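YfhH hypothetical protein (Bacillus subtilis, PDB 1SF9) is of unknown function but forms a homodimer and is a putative transcriptional regulator. Local coordinates at residues T33-E36 with L37-I41. Sequence-based numbering, arbitrary orientation.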
ATOM      1  N   THR A  33       0.433   2.521 -17.126  1.00 16.84           N
ATOM      2  CA  THR A  33      -0.598   3.511 -17.384  1.00 17.15           C
ATOM      3  C   THR A  33      -1.757   3.199 -16.426  1.00 16.21           C
ATOM      4  O   THR A  33      -1.821   2.099 -15.864  1.00 16.77           O
ATOM      5  CB  THR A  33      -1.137   3.341 -18.805  1.00 18.93           C
ATOM      6  OG1 THR A  33      -1.838   2.085 -18.906  1.00 18.68           O
ATOM      7  CG2 THR A  33       0.010   3.331 -19.792  1.00 17.68           C
ATOM      8  N   PRO A  34      -2.692   4.145 -16.234  1.00 16.59           N
ATOM      9  CA  PRO A  34      -3.814   3.863 -15.333  1.00 17.40           C
ATOM     10  C   PRO A  34      -4.603   2.627 -15.776  1.00 17.68           C
ATOM     11  O   PRO A  34      -5.052   1.830 -14.951  1.00 16.21           O
ATOM     12  CB  PRO A  34      -4.634   5.143 -15.405  1.00 18.32           C
ATOM     13  CG  PRO A  34      -3.559   6.183 -15.529  1.00 17.54           C
ATOM     14  CD  PRO A  34      -2.646   5.585 -16.562  1.00 17.62           C
ATOM     15  N   HIS A  35      -4.768   2.460 -17.085  1.00 18.63           N
ATOM     16  CA  HIS A  35      -5.498   1.302 -17.578  1.00 19.30           C
ATOM     17  C   HIS A  35      -4.750   0.019 -17.204  1.00 17.73           C
ATOM     18  O   HIS A  35      -5.368  -0.968 -16.769  1.00 15.40           O
ATOM     19  CB  HIS A  35      -5.686   1.374 -19.099  1.00 24.00           C
ATOM     20  CG  HIS A  35      -6.415   0.197 -19.661  1.00 27.63           C
ATOM     21  ND1 HIS A  35      -7.699  -0.134 -19.280  1.00 31.92           N
ATOM     22  CD2 HIS A  35      -6.035  -0.752 -20.550  1.00 30.50           C
ATOM     23  CE1 HIS A  35      -8.077  -1.232 -19.909  1.00 32.98           C
ATOM     24  NE2 HIS A  35      -7.083  -1.628 -20.687  1.00 31.85           N
ATOM     25  N   GLU A  36      -3.427   0.024 -17.360  1.00 14.95           N
ATOM     26  CA  GLU A  36      -2.650  -1.156 -17.002  1.00 14.49           C
ATOM     27  C   GLU A  36      -2.740  -1.449 -15.503  1.00 11.18           C
ATOM     28  O   GLU A  36      -2.776  -2.612 -15.107  1.00 11.44           O
ATOM     29  CB  GLU A  36      -1.186  -0.997 -17.435  1.00 15.57           C
ATOM     30  CG  GLU A  36      -1.030  -1.058 -18.970  1.00 20.04           C
ATOM     31  CD  GLU A  36       0.303  -0.517 -19.471  1.00 24.92           C
ATOM     32  OE1 GLU A  36       0.657  -0.802 -20.642  1.00 26.94           O
ATOM     33  OE2 GLU A  36       0.990   0.204 -18.711  1.00 22.80           O
ATOM     34  N   LEU A  37      -2.779  -0.409 -14.669  1.00 10.95           N
ATOM     35  CA  LEU A  37      -2.889  -0.625 -13.218  1.00 10.66           C
ATOM     36  C   LEU A  37      -4.255  -1.223 -12.897  1.00 12.19           C
ATOM     37  O   LEU A  37      -4.381  -2.136 -12.086  1.00  9.74           O
ATOM     38  CB  LEU A  37      -2.718   0.703 -12.463  1.00 11.90           C
ATOM     39  CG  LEU A  37      -1.273   1.155 -12.356  1.00 14.79           C
ATOM     40  CD1 LEU A  37      -1.186   2.621 -11.958  1.00 14.43           C
ATOM     41  CD2 LEU A  37      -0.565   0.246 -11.358  1.00 13.28           C
ATOM     42  N   ASN A  38      -5.293  -0.715 -13.560  1.00 11.68           N
ATOM     43  CA  ASN A  38      -6.626  -1.253 -13.317  1.00 13.14           C
ATOM     44  C   ASN A  38      -6.692  -2.721 -13.731  1.00 11.28           C
ATOM     45  O   ASN A  38      -7.354  -3.510 -13.065  1.00 10.83           O
ATOM     46  CB  ASN A  38      -7.689  -0.468 -14.088  1.00 14.07           C
ATOM     47  CG  ASN A  38      -7.949   0.895 -13.494  1.00 19.39           C
ATOM     48  OD1 ASN A  38      -8.024   1.049 -12.286  1.00 20.97           O
ATOM     49  ND2 ASN A  38      -8.112   1.894 -14.355  1.00 25.44           N
ATOM     50  N   THR A  39      -6.036  -3.077 -14.834  1.00 11.20           N
ATOM     51  CA  THR A  39      -6.026  -4.473 -15.300  1.00 11.42           C
ATOM     52  C   THR A  39      -5.307  -5.342 -14.267  1.00 11.84           C
ATOM     53  O   THR A  39      -5.768  -6.417 -13.914  1.00 10.50           O
ATOM     54  CB  THR A  39      -5.324  -4.589 -16.661  1.00 15.93           C
ATOM     55  OG1 THR A  39      -6.058  -3.816 -17.615  1.00 17.36           O
ATOM     56  CG2 THR A  39      -5.287  -6.034 -17.132  1.00 16.75           C
ATOM     57  N   GLU A  40      -4.174  -4.854 -13.781  0.80 11.29           N
ATOM     58  CA  GLU A  40      -3.384  -5.568 -12.769  0.80 11.16           C
ATOM     59  C   GLU A  40      -4.200  -5.799 -11.499  0.80 11.05           C
ATOM     60  O   GLU A  40      -4.191  -6.898 -10.934  0.80  9.71           O
ATOM     61  CB  GLU A  40      -2.136  -4.755 -12.420  0.80 11.23           C
ATOM     62  CG  GLU A  40      -1.363  -5.256 -11.196  0.80 14.99           C
ATOM     63  CD  GLU A  40      -0.589  -6.521 -11.478  0.80 18.03           C
ATOM     64  OE1 GLU A  40       0.203  -6.966 -10.608  0.80 17.78           O
ATOM     65  OE2 GLU A  40      -0.767  -7.074 -12.584  0.80 22.52           O
ATOM     66  N   ILE A  41      -4.908  -4.765 -11.053  1.00 10.28           N
ATOM     67  CA  ILE A  41      -5.722  -4.863  -9.851  1.00 10.04           C
ATOM     68  C   ILE A  41      -6.867  -5.856 -10.057  1.00 10.92           C
ATOM     69  O   ILE A  41      -7.194  -6.629  -9.172  1.00  9.61           O
ATOM     70  CB  ILE A  41      -6.262  -3.472  -9.429  1.00 11.82           C
ATOM     71  CG1 ILE A  41      -5.093  -2.630  -8.896  1.00 11.85           C
ATOM     72  CG2 ILE A  41      -7.326  -3.606  -8.315  1.00 12.85           C
ATOM     73  CD1 ILE A  41      -5.385  -1.149  -8.811  1.00 12.94           C
TER
HETATM   74  O   HOH W   1      -9.235   0.648 -17.367  1.00 28.52           O
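H35 and T39, one helical turn apart, meet where the T39 hydroxyl lies over one face of the imidazole, its OG1 3.9 Å from H35 NE2 and displaced toward the ring's rim. With CG anti to the backbone N (chi1 179°), the H35 ring stands beside its own carbonyl, the group toward which T39 turns. H35 O accepts the N-H of T39 (O to N 2.9 Å), and T39 OG1 also comes within 3.1 Å of H35 O, although the hydroxyl proton may be given to a different acceptor, so this second bond to H35 O stays unsettled. At the ring's edge, in plane, a water sits 2.6 Å from H35 ND1 and bridges weakly to ND2 of N38, whose amide lies beside the P34 carbonyl. T33 and E36 close the first turn at the N-terminal end of the helix. E36 N donates to T33 OG1 (3.0 Å), while T33 N donates to E36 OE2 (2.9 Å), reaching that oxygen on its anti side, 34° out of the carboxylate plane. An extended chain beyond CG carries the E36 carboxylate back to the T33 N-H. L37 sends its N-H to T33 O, and its side chain, with those of N38 and I41, packs on helix 57-74, while E40 OE1 is hydrogen-bonded to Y29 OH of helix 17-30. Reciprocal side-chain-to-backbone bonds of T33 and E36 make a capping box, with T33 as N-cap of helix 34-53.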